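Local coordinates for protein alkylhalidase CmlS (PDB 3I3L) that acts as a flavin-dependent halogenase in chloramphenicol biosynthesis and carries a covalently attached FAD, at residues Gly31-Val37 and Phe130-Leu135; Val89-Ser93 and Lys223-Tyr227; Tyr203-Trp209 and Val295-Ser299; Ala354-Trp358 and His488-Glu492. All blocks are in the same frame, centred on the assembly; numbering follows the deposited sequence.

Contact 1 (Gly31-Val37 and Phe130-Leu135). With FAD (flavin-adenine dinucleotide), chain B.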
# COMPACT_ATOMS: atom_id res chain seq x y z
N GLY A 31 -9.49 -2.78 -17.26
CA GLY A 31 -10.14 -1.53 -16.86
C GLY A 31 -10.54 -1.47 -15.39
O GLY A 31 -11.52 -0.79 -15.05
N GLY A 32 -9.82 -2.20 -14.51
CA GLY A 32 -10.04 -2.05 -13.06
C GLY A 32 -9.36 -0.73 -12.65
O GLY A 32 -8.96 0.02 -13.52
N PRO A 33 -9.21 -0.47 -11.33
CA PRO A 33 -8.59 0.74 -10.83
C PRO A 33 -7.20 1.01 -11.45
O PRO A 33 -6.94 2.17 -11.83
CB PRO A 33 -8.47 0.49 -9.30
CG PRO A 33 -9.58 -0.44 -9.03
CD PRO A 33 -9.74 -1.32 -10.26
N ALA A 34 -6.31 -0.01 -11.57
CA ALA A 34 -4.98 0.26 -12.20
C ALA A 34 -5.17 0.78 -13.62
O ALA A 34 -4.55 1.79 -13.99
CB ALA A 34 -4.03 -0.93 -12.20
N GLY A 35 -6.01 0.10 -14.40
CA GLY A 35 -6.24 0.53 -15.80
C GLY A 35 -6.86 1.92 -15.97
O GLY A 35 -6.37 2.76 -16.73
N SER A 36 -7.96 2.18 -15.26
CA SER A 36 -8.64 3.46 -15.34
C SER A 36 -7.77 4.63 -14.90
O SER A 36 -7.74 5.66 -15.56
CB SER A 36 -9.86 3.43 -14.41
OG SER A 36 -10.85 2.71 -15.10
N VAL A 37 -7.12 4.49 -13.74
CA VAL A 37 -6.25 5.54 -13.24
C VAL A 37 -5.10 5.74 -14.17
O VAL A 37 -4.67 6.89 -14.35
CB VAL A 37 -5.74 5.26 -11.78
CG1 VAL A 37 -4.74 6.30 -11.32
CG2 VAL A 37 -6.91 5.22 -10.86
N PHE A 130 -17.86 1.17 -8.16
CA PHE A 130 -16.68 2.01 -8.15
C PHE A 130 -15.81 1.84 -9.40
O PHE A 130 -15.39 2.80 -10.02
CB PHE A 130 -15.84 1.70 -6.90
CG PHE A 130 -14.56 2.48 -6.81
CD1 PHE A 130 -14.57 3.80 -6.48
CD2 PHE A 130 -13.35 1.85 -7.07
CE1 PHE A 130 -13.36 4.56 -6.40
CE2 PHE A 130 -12.13 2.53 -6.97
CZ PHE A 130 -12.12 3.91 -6.63
N ASP A 131 -15.52 0.61 -9.76
CA ASP A 131 -14.69 0.37 -10.97
C ASP A 131 -15.40 0.93 -12.24
O ASP A 131 -14.75 1.46 -13.13
CB ASP A 131 -14.42 -1.11 -11.14
CG ASP A 131 -13.44 -1.68 -10.08
OD1 ASP A 131 -13.08 -0.98 -9.12
OD2 ASP A 131 -13.00 -2.84 -10.22
N LYS A 132 -16.72 0.81 -12.30
CA LYS A 132 -17.45 1.28 -13.47
C LYS A 132 -17.51 2.80 -13.55
O LYS A 132 -17.58 3.36 -14.62
CB LYS A 132 -18.86 0.68 -13.50
CG LYS A 132 -19.73 1.27 -14.61
CD LYS A 132 -21.04 0.49 -14.78
CE LYS A 132 -22.10 1.36 -15.50
NZ LYS A 132 -21.80 1.45 -16.94
N LEU A 133 -17.46 3.45 -12.40
CA LEU A 133 -17.48 4.90 -12.32
C LEU A 133 -16.17 5.49 -12.90
O LEU A 133 -16.20 6.43 -13.67
CB LEU A 133 -17.69 5.33 -10.86
CG LEU A 133 -17.82 6.75 -10.29
CD1 LEU A 133 -16.53 7.50 -10.30
CD2 LEU A 133 -18.89 7.55 -11.01
N LEU A 134 -15.03 4.91 -12.54
CA LEU A 134 -13.74 5.28 -13.10
C LEU A 134 -13.67 5.06 -14.59
O LEU A 134 -13.14 5.92 -15.34
CB LEU A 134 -12.64 4.46 -12.46
CG LEU A 134 -12.41 4.58 -10.95
CD1 LEU A 134 -11.03 3.94 -10.56
CD2 LEU A 134 -12.43 6.03 -10.51
N LEU A 135 -14.18 3.93 -15.03
CA LEU A 135 -14.06 3.59 -16.43
C LEU A 135 -14.93 4.52 -17.31
O LEU A 135 -14.51 4.93 -18.38
CB LEU A 135 -14.39 2.10 -16.65
CG LEU A 135 -13.90 1.56 -18.01
CD1 LEU A 135 -12.34 1.84 -18.19
CD2 LEU A 135 -14.21 0.08 -18.16
PA FAD B . -8.29 -5.84 -10.85
O1A FAD B . -8.29 -7.35 -10.81
O2A FAD B . -9.17 -5.14 -9.88
O5B FAD B . -8.69 -5.38 -12.37
C5B FAD B . -8.10 -6.03 -13.48
C4B FAD B . -9.07 -6.07 -14.69
O4B FAD B . -8.35 -6.65 -15.80
C3B FAD B . -10.28 -6.94 -14.45
O3B FAD B . -11.44 -6.19 -14.58
C2B FAD B . -10.21 -8.01 -15.55
O2B FAD B . -11.46 -8.21 -16.14
C1B FAD B . -9.24 -7.43 -16.57
N9A FAD B . -8.44 -8.35 -17.35
C8A FAD B . -7.75 -9.44 -16.91
N7A FAD B . -7.12 -10.01 -17.96
C5A FAD B . -7.45 -9.34 -19.09
C6A FAD B . -7.10 -9.52 -20.41
N6A FAD B . -6.27 -10.48 -20.78
N1A FAD B . -7.58 -8.62 -21.33
C2A FAD B . -8.42 -7.60 -20.97
N3A FAD B . -8.75 -7.43 -19.66
C4A FAD B . -8.27 -8.29 -18.73
N1 FAD B . -7.75 -4.11 -1.85
C2 FAD B . -8.09 -2.97 -1.13
O2 FAD B . -7.63 -1.91 -1.51
N3 FAD B . -8.88 -3.04 -0.02
C4 FAD B . -9.37 -4.24 0.42
O4 FAD B . -10.13 -4.27 1.44
C4X FAD B . -9.02 -5.40 -0.27
N5 FAD B . -9.51 -6.61 0.12
C5X FAD B . -9.24 -7.73 -0.63
C6 FAD B . -9.72 -8.98 -0.22
C7 FAD B . -9.38 -10.11 -0.93
C7M FAD B . -9.91 -11.46 -0.53
C8 FAD B . -8.60 -9.96 -2.08
C8M FAD B . -8.30 -11.13 -2.93
C9 FAD B . -8.07 -8.73 -2.47
C9A FAD B . -8.42 -7.61 -1.72
N10 FAD B . -7.95 -6.41 -2.15
C10 FAD B . -8.20 -5.31 -1.42
C1' FAD B . -6.97 -6.45 -3.28
C2' FAD B . -7.46 -5.59 -4.42
O2' FAD B . -8.75 -5.95 -4.70
C3' FAD B . -6.60 -5.61 -5.66
O3' FAD B . -5.30 -5.17 -5.34
C4' FAD B . -7.18 -4.65 -6.75
O4' FAD B . -8.40 -5.11 -7.26
C5' FAD B . -6.21 -4.57 -7.92
O5' FAD B . -6.68 -3.66 -8.87
P FAD B . -6.20 -3.92 -10.36
O1P FAD B . -4.72 -4.21 -10.37
O2P FAD B . -6.74 -2.82 -11.27
O3P FAD B . -6.79 -5.37 -10.76
O HOH W 1 -11.93 0.91 -13.08

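Contact 2 (Val89-Ser93 and Lys223-Tyr227)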
# COMPACT_ATOMS: atom_id res chain seq x y z
N VAL A 89 -20.01 4.72 1.90
CA VAL A 89 -19.84 4.70 3.35
C VAL A 89 -18.45 5.28 3.71
O VAL A 89 -17.45 4.88 3.08
CB VAL A 89 -19.97 3.26 3.90
CG1 VAL A 89 -19.65 3.18 5.45
CG2 VAL A 89 -21.36 2.73 3.64
N LYS A 90 -18.39 6.20 4.68
CA LYS A 90 -17.10 6.80 5.08
C LYS A 90 -16.33 5.95 6.08
O LYS A 90 -16.89 5.42 7.05
CB LYS A 90 -17.23 8.25 5.58
CG LYS A 90 -17.70 9.19 4.45
CD LYS A 90 -16.86 10.46 4.29
CE LYS A 90 -16.46 10.75 2.77
NZ LYS A 90 -17.62 10.66 1.81
N LYS A 91 -15.02 5.82 5.85
CA LYS A 91 -14.17 5.00 6.73
C LYS A 91 -13.19 5.88 7.47
O LYS A 91 -12.35 6.49 6.85
CB LYS A 91 -13.39 3.93 5.91
CG LYS A 91 -12.15 3.42 6.65
CD LYS A 91 -11.73 2.11 6.16
CE LYS A 91 -10.70 2.22 5.16
NZ LYS A 91 -9.60 1.12 5.37
N PRO A 92 -13.30 5.92 8.81
CA PRO A 92 -12.44 6.80 9.65
C PRO A 92 -11.07 6.22 9.92
O PRO A 92 -10.10 6.96 10.20
CB PRO A 92 -13.22 6.89 10.98
CG PRO A 92 -14.17 5.66 10.96
CD PRO A 92 -14.24 5.08 9.60
N SER A 93 -11.00 4.90 9.86
CA SER A 93 -9.88 4.15 10.43
C SER A 93 -9.95 2.66 10.09
O SER A 93 -10.83 2.20 9.38
CB SER A 93 -9.97 4.25 11.93
OG SER A 93 -11.23 3.76 12.36
N LYS A 223 -17.60 4.09 13.94
CA LYS A 223 -18.54 3.87 12.86
C LYS A 223 -17.84 3.87 11.47
O LYS A 223 -17.07 4.80 11.14
CB LYS A 223 -19.63 4.93 12.88
CG LYS A 223 -20.85 4.55 12.01
CD LYS A 223 -20.54 4.46 10.50
CE LYS A 223 -21.74 4.04 9.61
NZ LYS A 223 -22.99 4.84 10.03
N GLY A 224 -18.12 2.84 10.68
CA GLY A 224 -17.46 2.71 9.42
C GLY A 224 -16.05 2.12 9.42
O GLY A 224 -15.40 2.05 8.35
N THR A 225 -15.55 1.69 10.58
CA THR A 225 -14.18 1.20 10.66
C THR A 225 -14.11 -0.17 10.05
O THR A 225 -15.06 -0.91 10.13
CB THR A 225 -13.68 1.15 12.15
OG1 THR A 225 -12.26 0.95 12.18
CG2 THR A 225 -14.35 0.03 12.94
N THR A 226 -12.96 -0.52 9.47
CA THR A 226 -12.69 -1.88 8.97
C THR A 226 -12.16 -2.79 10.09
O THR A 226 -11.08 -2.49 10.66
CB THR A 226 -11.66 -1.89 7.79
OG1 THR A 226 -12.21 -1.23 6.65
CG2 THR A 226 -11.20 -3.37 7.36
N TYR A 227 -12.85 -3.91 10.37
CA TYR A 227 -12.44 -4.83 11.46
C TYR A 227 -11.62 -5.99 10.92
O TYR A 227 -12.02 -6.63 9.93
CB TYR A 227 -13.63 -5.39 12.18
CG TYR A 227 -14.38 -4.39 12.99
CD1 TYR A 227 -13.89 -3.99 14.23
CD2 TYR A 227 -15.59 -3.83 12.52
CE1 TYR A 227 -14.57 -3.07 14.99
CE2 TYR A 227 -16.29 -2.94 13.28
CZ TYR A 227 -15.77 -2.56 14.53
OH TYR A 227 -16.42 -1.64 15.30
O HOH W 2 -18.81 6.67 9.19

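Contact 3 (Tyr203-Trp209 and Val295-Ser299). With FAD (flavin-adenine dinucleotide), chain B.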
# COMPACT_ATOMS: atom_id res chain seq x y z
N TYR A 203 3.48 -16.82 2.35
CA TYR A 203 2.25 -16.05 2.50
C TYR A 203 1.22 -16.46 1.42
O TYR A 203 1.02 -15.76 0.39
CB TYR A 203 2.57 -14.56 2.49
CG TYR A 203 3.18 -14.08 3.79
CD1 TYR A 203 4.37 -14.56 4.22
CD2 TYR A 203 2.52 -13.18 4.61
CE1 TYR A 203 4.95 -14.15 5.40
CE2 TYR A 203 3.09 -12.76 5.80
CZ TYR A 203 4.34 -13.26 6.16
OH TYR A 203 4.96 -12.89 7.30
N ARG A 204 0.64 -17.63 1.63
CA ARG A 204 -0.25 -18.20 0.61
C ARG A 204 -1.62 -18.28 1.19
O ARG A 204 -2.04 -19.32 1.61
CB ARG A 204 0.22 -19.56 0.14
CG ARG A 204 1.63 -19.44 -0.55
CD ARG A 204 2.22 -20.73 -0.99
NE ARG A 204 3.53 -20.50 -1.61
CZ ARG A 204 4.23 -21.45 -2.21
NH1 ARG A 204 3.73 -22.69 -2.28
NH2 ARG A 204 5.42 -21.16 -2.74
N ASN A 205 -2.28 -17.12 1.18
CA ASN A 205 -3.56 -16.89 1.76
C ASN A 205 -4.65 -17.31 0.80
O ASN A 205 -4.55 -17.14 -0.45
CB ASN A 205 -3.68 -15.39 2.04
CG ASN A 205 -2.80 -14.95 3.16
OD1 ASN A 205 -2.58 -15.69 4.10
ND2 ASN A 205 -2.28 -13.74 3.08
N PHE A 206 -5.75 -17.76 1.38
CA PHE A 206 -6.87 -18.32 0.61
C PHE A 206 -8.09 -17.69 1.31
O PHE A 206 -8.16 -17.70 2.52
CB PHE A 206 -6.75 -19.86 0.77
CG PHE A 206 -7.95 -20.63 0.36
CD1 PHE A 206 -8.52 -20.43 -0.86
CD2 PHE A 206 -8.49 -21.60 1.22
CE1 PHE A 206 -9.67 -21.18 -1.26
CE2 PHE A 206 -9.63 -22.30 0.89
CZ PHE A 206 -10.21 -22.11 -0.36
N ALA A 207 -9.00 -17.08 0.54
CA ALA A 207 -10.11 -16.35 1.15
C ALA A 207 -11.49 -16.89 0.80
O ALA A 207 -11.70 -17.39 -0.31
CB ALA A 207 -10.07 -14.81 0.78
N VAL A 208 -12.41 -16.73 1.76
CA VAL A 208 -13.76 -17.28 1.70
C VAL A 208 -14.69 -16.28 2.37
O VAL A 208 -14.50 -15.93 3.54
CB VAL A 208 -13.83 -18.63 2.47
CG1 VAL A 208 -15.20 -19.25 2.37
CG2 VAL A 208 -12.76 -19.61 1.92
N TRP A 209 -15.65 -15.75 1.63
CA TRP A 209 -16.38 -14.58 2.10
C TRP A 209 -17.79 -14.52 1.62
O TRP A 209 -18.13 -15.16 0.63
CB TRP A 209 -15.67 -13.28 1.68
CG TRP A 209 -15.71 -12.93 0.21
CD1 TRP A 209 -16.56 -12.08 -0.40
CD2 TRP A 209 -14.83 -13.41 -0.81
NE1 TRP A 209 -16.29 -12.00 -1.75
CE2 TRP A 209 -15.20 -12.79 -2.02
CE3 TRP A 209 -13.77 -14.33 -0.83
CZ2 TRP A 209 -14.56 -13.05 -3.24
CZ3 TRP A 209 -13.11 -14.58 -2.04
CH2 TRP A 209 -13.53 -13.98 -3.23
N VAL A 295 -11.30 -17.55 -3.21
CA VAL A 295 -10.21 -17.34 -4.12
C VAL A 295 -8.88 -17.53 -3.44
O VAL A 295 -8.76 -17.24 -2.26
CB VAL A 295 -10.29 -15.92 -4.74
CG1 VAL A 295 -9.86 -14.88 -3.73
CG2 VAL A 295 -9.41 -15.87 -5.99
N GLN A 296 -7.88 -18.02 -4.18
CA GLN A 296 -6.49 -17.99 -3.75
C GLN A 296 -5.90 -16.58 -3.90
O GLN A 296 -5.81 -16.06 -5.01
CB GLN A 296 -5.57 -18.97 -4.55
CG GLN A 296 -5.96 -20.52 -4.54
CD GLN A 296 -5.93 -21.18 -3.17
OE1 GLN A 296 -5.18 -20.79 -2.25
NE2 GLN A 296 -6.78 -22.18 -3.01
N ASP A 297 -5.44 -15.99 -2.79
CA ASP A 297 -4.84 -14.67 -2.82
C ASP A 297 -3.46 -14.77 -2.23
O ASP A 297 -3.21 -14.30 -1.16
CB ASP A 297 -5.69 -13.68 -2.00
CG ASP A 297 -6.67 -12.91 -2.86
OD1 ASP A 297 -7.47 -12.15 -2.31
OD2 ASP A 297 -6.68 -13.10 -4.11
N TRP A 298 -2.55 -15.44 -2.90
CA TRP A 298 -1.13 -15.46 -2.42
C TRP A 298 -0.40 -14.20 -2.72
O TRP A 298 -0.57 -13.64 -3.79
CB TRP A 298 -0.39 -16.58 -3.14
CG TRP A 298 -1.05 -17.92 -2.99
CD1 TRP A 298 -2.23 -18.20 -2.38
CD2 TRP A 298 -0.53 -19.15 -3.46
NE1 TRP A 298 -2.47 -19.53 -2.46
CE2 TRP A 298 -1.43 -20.14 -3.12
CE3 TRP A 298 0.66 -19.51 -4.13
CZ2 TRP A 298 -1.24 -21.48 -3.43
CZ3 TRP A 298 0.87 -20.82 -4.44
CH2 TRP A 298 -0.09 -21.81 -4.11
N SER A 299 0.47 -13.78 -1.80
CA SER A 299 1.43 -12.75 -2.06
C SER A 299 2.45 -13.19 -3.13
O SER A 299 2.76 -14.35 -3.19
CB SER A 299 2.17 -12.43 -0.78
OG SER A 299 1.31 -11.85 0.20
PA FAD B . -8.29 -5.84 -10.85
O1A FAD B . -8.29 -7.35 -10.81
O2A FAD B . -9.17 -5.14 -9.88
O5B FAD B . -8.69 -5.38 -12.37
C5B FAD B . -8.10 -6.03 -13.48
C4B FAD B . -9.07 -6.07 -14.69
O4B FAD B . -8.35 -6.65 -15.80
C3B FAD B . -10.28 -6.94 -14.45
O3B FAD B . -11.44 -6.19 -14.58
C2B FAD B . -10.21 -8.01 -15.55
O2B FAD B . -11.46 -8.21 -16.14
C1B FAD B . -9.24 -7.43 -16.57
N9A FAD B . -8.44 -8.35 -17.35
C8A FAD B . -7.75 -9.44 -16.91
N7A FAD B . -7.12 -10.01 -17.96
C5A FAD B . -7.45 -9.34 -19.09
C6A FAD B . -7.10 -9.52 -20.41
N6A FAD B . -6.27 -10.48 -20.78
N1A FAD B . -7.58 -8.62 -21.33
C2A FAD B . -8.42 -7.60 -20.97
N3A FAD B . -8.75 -7.43 -19.66
C4A FAD B . -8.27 -8.29 -18.73
N1 FAD B . -7.75 -4.11 -1.85
C2 FAD B . -8.09 -2.97 -1.13
O2 FAD B . -7.63 -1.91 -1.51
N3 FAD B . -8.88 -3.04 -0.02
C4 FAD B . -9.37 -4.24 0.42
O4 FAD B . -10.13 -4.27 1.44
C4X FAD B . -9.02 -5.40 -0.27
N5 FAD B . -9.51 -6.61 0.12
C5X FAD B . -9.24 -7.73 -0.63
C6 FAD B . -9.72 -8.98 -0.22
C7 FAD B . -9.38 -10.11 -0.93
C7M FAD B . -9.91 -11.46 -0.53
C8 FAD B . -8.60 -9.96 -2.08
C8M FAD B . -8.30 -11.13 -2.93
C9 FAD B . -8.07 -8.73 -2.47
C9A FAD B . -8.42 -7.61 -1.72
N10 FAD B . -7.95 -6.41 -2.15
C10 FAD B . -8.20 -5.31 -1.42
C1' FAD B . -6.97 -6.45 -3.28
C2' FAD B . -7.46 -5.59 -4.42
O2' FAD B . -8.75 -5.95 -4.70
C3' FAD B . -6.60 -5.61 -5.66
O3' FAD B . -5.30 -5.17 -5.34
C4' FAD B . -7.18 -4.65 -6.75
O4' FAD B . -8.40 -5.11 -7.26
C5' FAD B . -6.21 -4.57 -7.92
O5' FAD B . -6.68 -3.66 -8.87
P FAD B . -6.20 -3.92 -10.36
O1P FAD B . -4.72 -4.21 -10.37
O2P FAD B . -6.74 -2.82 -11.27
O3P FAD B . -6.79 -5.37 -10.76

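Contact 4 (Ala354-Trp358 and His488-Glu492)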
# COMPACT_ATOMS: atom_id res chain seq x y z
N ALA A 354 17.09 4.96 -16.76
CA ALA A 354 16.97 5.57 -15.47
C ALA A 354 15.49 5.57 -15.02
O ALA A 354 15.19 5.37 -13.86
CB ALA A 354 17.53 6.99 -15.52
N VAL A 355 14.58 5.80 -15.96
CA VAL A 355 13.16 5.90 -15.58
C VAL A 355 12.63 4.51 -15.21
O VAL A 355 11.85 4.38 -14.29
CB VAL A 355 12.28 6.53 -16.73
CG1 VAL A 355 10.82 6.24 -16.54
CG2 VAL A 355 12.48 8.09 -16.82
N HIS A 356 13.02 3.48 -15.96
CA HIS A 356 12.58 2.15 -15.63
C HIS A 356 13.21 1.72 -14.28
O HIS A 356 12.55 1.08 -13.49
CB HIS A 356 13.02 1.18 -16.72
CG HIS A 356 12.04 1.05 -17.83
ND1 HIS A 356 10.73 0.68 -17.62
CD2 HIS A 356 12.18 1.16 -19.17
CE1 HIS A 356 10.10 0.59 -18.77
NE2 HIS A 356 10.93 0.92 -19.73
N ALA A 357 14.48 2.05 -14.06
CA ALA A 357 15.13 1.72 -12.82
C ALA A 357 14.41 2.41 -11.66
O ALA A 357 14.28 1.83 -10.62
CB ALA A 357 16.66 2.06 -12.85
N TRP A 358 13.93 3.63 -11.87
CA TRP A 358 13.16 4.29 -10.85
C TRP A 358 11.79 3.58 -10.61
O TRP A 358 11.37 3.40 -9.47
CB TRP A 358 13.00 5.80 -11.13
CG TRP A 358 11.94 6.42 -10.25
CD1 TRP A 358 12.11 6.94 -9.00
CD2 TRP A 358 10.53 6.58 -10.56
NE1 TRP A 358 10.94 7.43 -8.53
CE2 TRP A 358 9.94 7.19 -9.43
CE3 TRP A 358 9.74 6.28 -11.66
CZ2 TRP A 358 8.57 7.49 -9.38
CZ3 TRP A 358 8.39 6.57 -11.61
CH2 TRP A 358 7.83 7.18 -10.50
N HIS A 488 17.25 11.71 -8.89
CA HIS A 488 16.10 10.93 -8.49
C HIS A 488 14.85 11.50 -9.19
O HIS A 488 14.82 12.65 -9.61
CB HIS A 488 15.94 10.95 -6.95
CG HIS A 488 15.02 9.89 -6.42
ND1 HIS A 488 15.37 8.56 -6.37
CD2 HIS A 488 13.73 9.95 -5.99
CE1 HIS A 488 14.35 7.85 -5.92
NE2 HIS A 488 13.34 8.67 -5.69
N TYR A 489 13.81 10.70 -9.31
CA TYR A 489 12.55 11.16 -9.85
C TYR A 489 11.50 11.31 -8.80
O TYR A 489 11.53 10.63 -7.74
CB TYR A 489 12.08 10.22 -10.95
CG TYR A 489 12.97 10.20 -12.19
CD1 TYR A 489 12.98 11.29 -13.08
CD2 TYR A 489 13.78 9.14 -12.47
CE1 TYR A 489 13.78 11.28 -14.21
CE2 TYR A 489 14.60 9.12 -13.63
CZ TYR A 489 14.55 10.20 -14.48
OH TYR A 489 15.32 10.20 -15.60
N ARG A 490 10.56 12.20 -9.08
CA ARG A 490 9.41 12.35 -8.20
C ARG A 490 8.22 12.74 -9.04
O ARG A 490 8.35 13.57 -9.92
CB ARG A 490 9.75 13.37 -7.09
CG ARG A 490 8.62 14.17 -6.48
CD ARG A 490 8.66 15.68 -6.95
NE ARG A 490 7.67 16.59 -6.31
CZ ARG A 490 7.00 16.35 -5.16
NH1 ARG A 490 7.15 15.21 -4.49
NH2 ARG A 490 6.14 17.24 -4.69
N VAL A 491 7.05 12.14 -8.80
CA VAL A 491 5.85 12.57 -9.48
C VAL A 491 5.32 13.85 -8.85
O VAL A 491 4.98 13.84 -7.69
CB VAL A 491 4.77 11.51 -9.37
CG1 VAL A 491 3.49 12.01 -9.97
CG2 VAL A 491 5.26 10.17 -10.08
N GLU A 492 5.23 14.94 -9.62
CA GLU A 492 4.61 16.18 -9.12
C GLU A 492 3.13 15.98 -8.87
O GLU A 492 2.41 15.56 -9.76
CB GLU A 492 4.83 17.31 -10.17
CG GLU A 492 4.59 18.71 -9.64
CD GLU A 492 3.14 19.03 -9.57
OE1 GLU A 492 2.41 18.79 -10.56
OE2 GLU A 492 2.67 19.51 -8.52
O HOH W 3 9.59 9.24 -6.22

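Contact 1 (Gly31-Val37 and Phe130-Leu135)
P33 and S36 of helix 33-44 pack against D131, L134 and L135 of helix 127-140. The first segment is consistent with the glycine-rich turn and helix start of a Rossmann-type FAD-binding fold, with G32 at the N-cap. The two short helical segments run nearly parallel, 19° apart, and their axes come within 9.2 Å.

Most direct contact is apolar. S36 CB meets L134 CB at 3.5 Å; both side chains leave the backbone toward the opposite helix. L134 CD1 touches P33 CA and, more loosely, V37 CG2, while P33 CG sits at the edge of the F130 ring, near its plane. L135 takes CG anti to its backbone N (chi1 -163°), and its CD1 comes 3.5 Å from S36 OG.

The charged group is held from outside. D131 OD1 touches P33 CG at 3.5 Å, but its salt bridge is to R127, and OD2 pairs with R59. Both arginines bind FAD, so D131 probably acts as a second-shell residue that helps position them.

Polar bonds run to FAD and water. The amide of A34 donates to FAD O2P at 2.9 Å, placing the pyrophosphate at the helix N-terminus, where the helix dipole would probably stabilise the negative charge. One water joins the segments: it donates to G31 O at 2.6 Å and to D131 O at 2.9 Å, and accepts from S36 OG at 2.9 Å.

Contact 2 (Val89-Ser93 and Lys223-Tyr227)
The puckered P92 ring turns its CG and CD atoms to the backbone of K223 and G224. CG is 3.0 Å from K223 O, and CD is 3.5 Å from G224 C. The aromatic ring is that of Y227, where T225 CG2 of its own segment lies over one face, toward the rim.

G224 has its backbone in the left-handed region (phi 81°, psi 4°). The absence of a side chain there leaves room for K90 O, which lies 3.6 Å from G224 CA. K91 CA makes a CH...O contact with G224 O. A water donates to both K90 O and K223 O, bridging the start of the contact.

Further along, the hydroxyls of S93 and T225 are 3.0 Å apart, OG to OG1, and T225 OG1 also bonds to T95 OG1. T226 N gives a weak but straight bond to S93 O, at 3.5 Å and 168°.

The K91 chain, bent at its last two torsions, passes T226 obliquely, with CD 3.4 Å from T226 OG1. S65 bonds to FAD through its backbone O, and K91 NZ and T226 OG1 both hold its OG, so they probably act as a second shell.

The arrangement is the opening of a parallel pairing between strands 89-97 and 226-231, in the large mixed sheet beside the flavin.

Contact 3 (Tyr203-Trp209 and Val295-Ser299)
Y203-W209 and V295-S299 run antiparallel at 155°, with A207 and V295 as a regular hydrogen-bonded pair and F206 and Q296 as the non-hydrogen-bonded pair beside it. They are neighbouring strands of the large mixed sheet next to the flavin. A207 N donates to V295 O at 2.8 Å in a nearly straight bond. Further along, S299 N bonds to Y203 O.

On the face carrying R204, F206, Q296 and W298, the extended R204 chain lies over one face of the W298 indole. R204 CB is 3.5 Å from the centroid of the five-membered ring, a CH-pi contact. W298 CZ3 lies over one face of the guanidinium, the planes 5° apart, while R204 NE donates to D200 O. W298 NE1 bonds to Q296 OE1 at 3.0 Å. The Q296 amide is nearly parallel to the F206 ring, with NE2 3.3 Å from CD1, and NE2 bonds to S257.

The end of W209 reaches V295, CZ3 to CG1 3.7 Å. The face of A207, V295 and D297 meets the isoalloxazine: A207 CB is 3.6 Å from FAD C7M, and D297 OD1 is covalently bonded to FAD C8M at 1.5 Å.

Contact 4 (Ala354-Trp358 and His488-Glu492)
W358 and Y489 carry an aromatic contact that joins helix 352-382, within the FAD-binding family region, to strand 483-491 of the C-terminal region. It lies away from the FAD site. The strand is an outermost strand of a small three-stranded antiparallel sheet, and the helix segment crosses it at 67°, with the axes 9.1 Å apart.

W358, H488 and Y489 form an aromatic cluster around the indole. Y489 CB sits over one indole face, 3.7 Å from the centroid of the five-membered ring and almost on its normal, a CH-pi contact. The Y489 ring then turns an edge to that indole face in an offset edge-to-face pair, planes at 72°. With H488 the roles reverse: the indole supplies the edge, and W358 CD1 points at the imidazole face, 3.9 Å from CE1. At W358 a chi1 of 167° swings CG away from the backbone N and extends the indole to the strand. Its far end, CH2, touches V491 CG2 at 4.0 Å.

The Y489 ring runs on along the helix. Its CD2 meets W358 CB, and A354 O lies at its edge, near the ring plane. V355 CG2 is 3.7 Å from Y489 OH, and A354 CB is also close to that hydroxyl, which bonds to E351. L498 of the neighbouring strand packs on W358, Y489 and V491.

A water links the polar atoms: it accepts from W358 NE1 at 3.2 Å, near the indole plane, and donates to Y489 O at 2.8 Å.

Contacts 1 and 3 touch different parts of FAD. Contact 1 meets the pyrophosphate and contact 3 the dimethylbenzene end of the isoalloxazine; their centres are 23 Å apart. Contact 2 reaches the same sheet as contact 3, and strands 203-213 and 226-231 follow each other in the chain. The T226 side chain of contact 2 is about 6 Å from FAD, so it borders the pocket without touching the cofactor. Contact 4 stands apart, with its centre 34 Å from that of contact 2 and 32 Å from that of contact 3, across the chain's centre. Contact 1 is nearer to it, 24 Å between centres and about 10 Å between nearest atoms, and helix 327-347 packs against both.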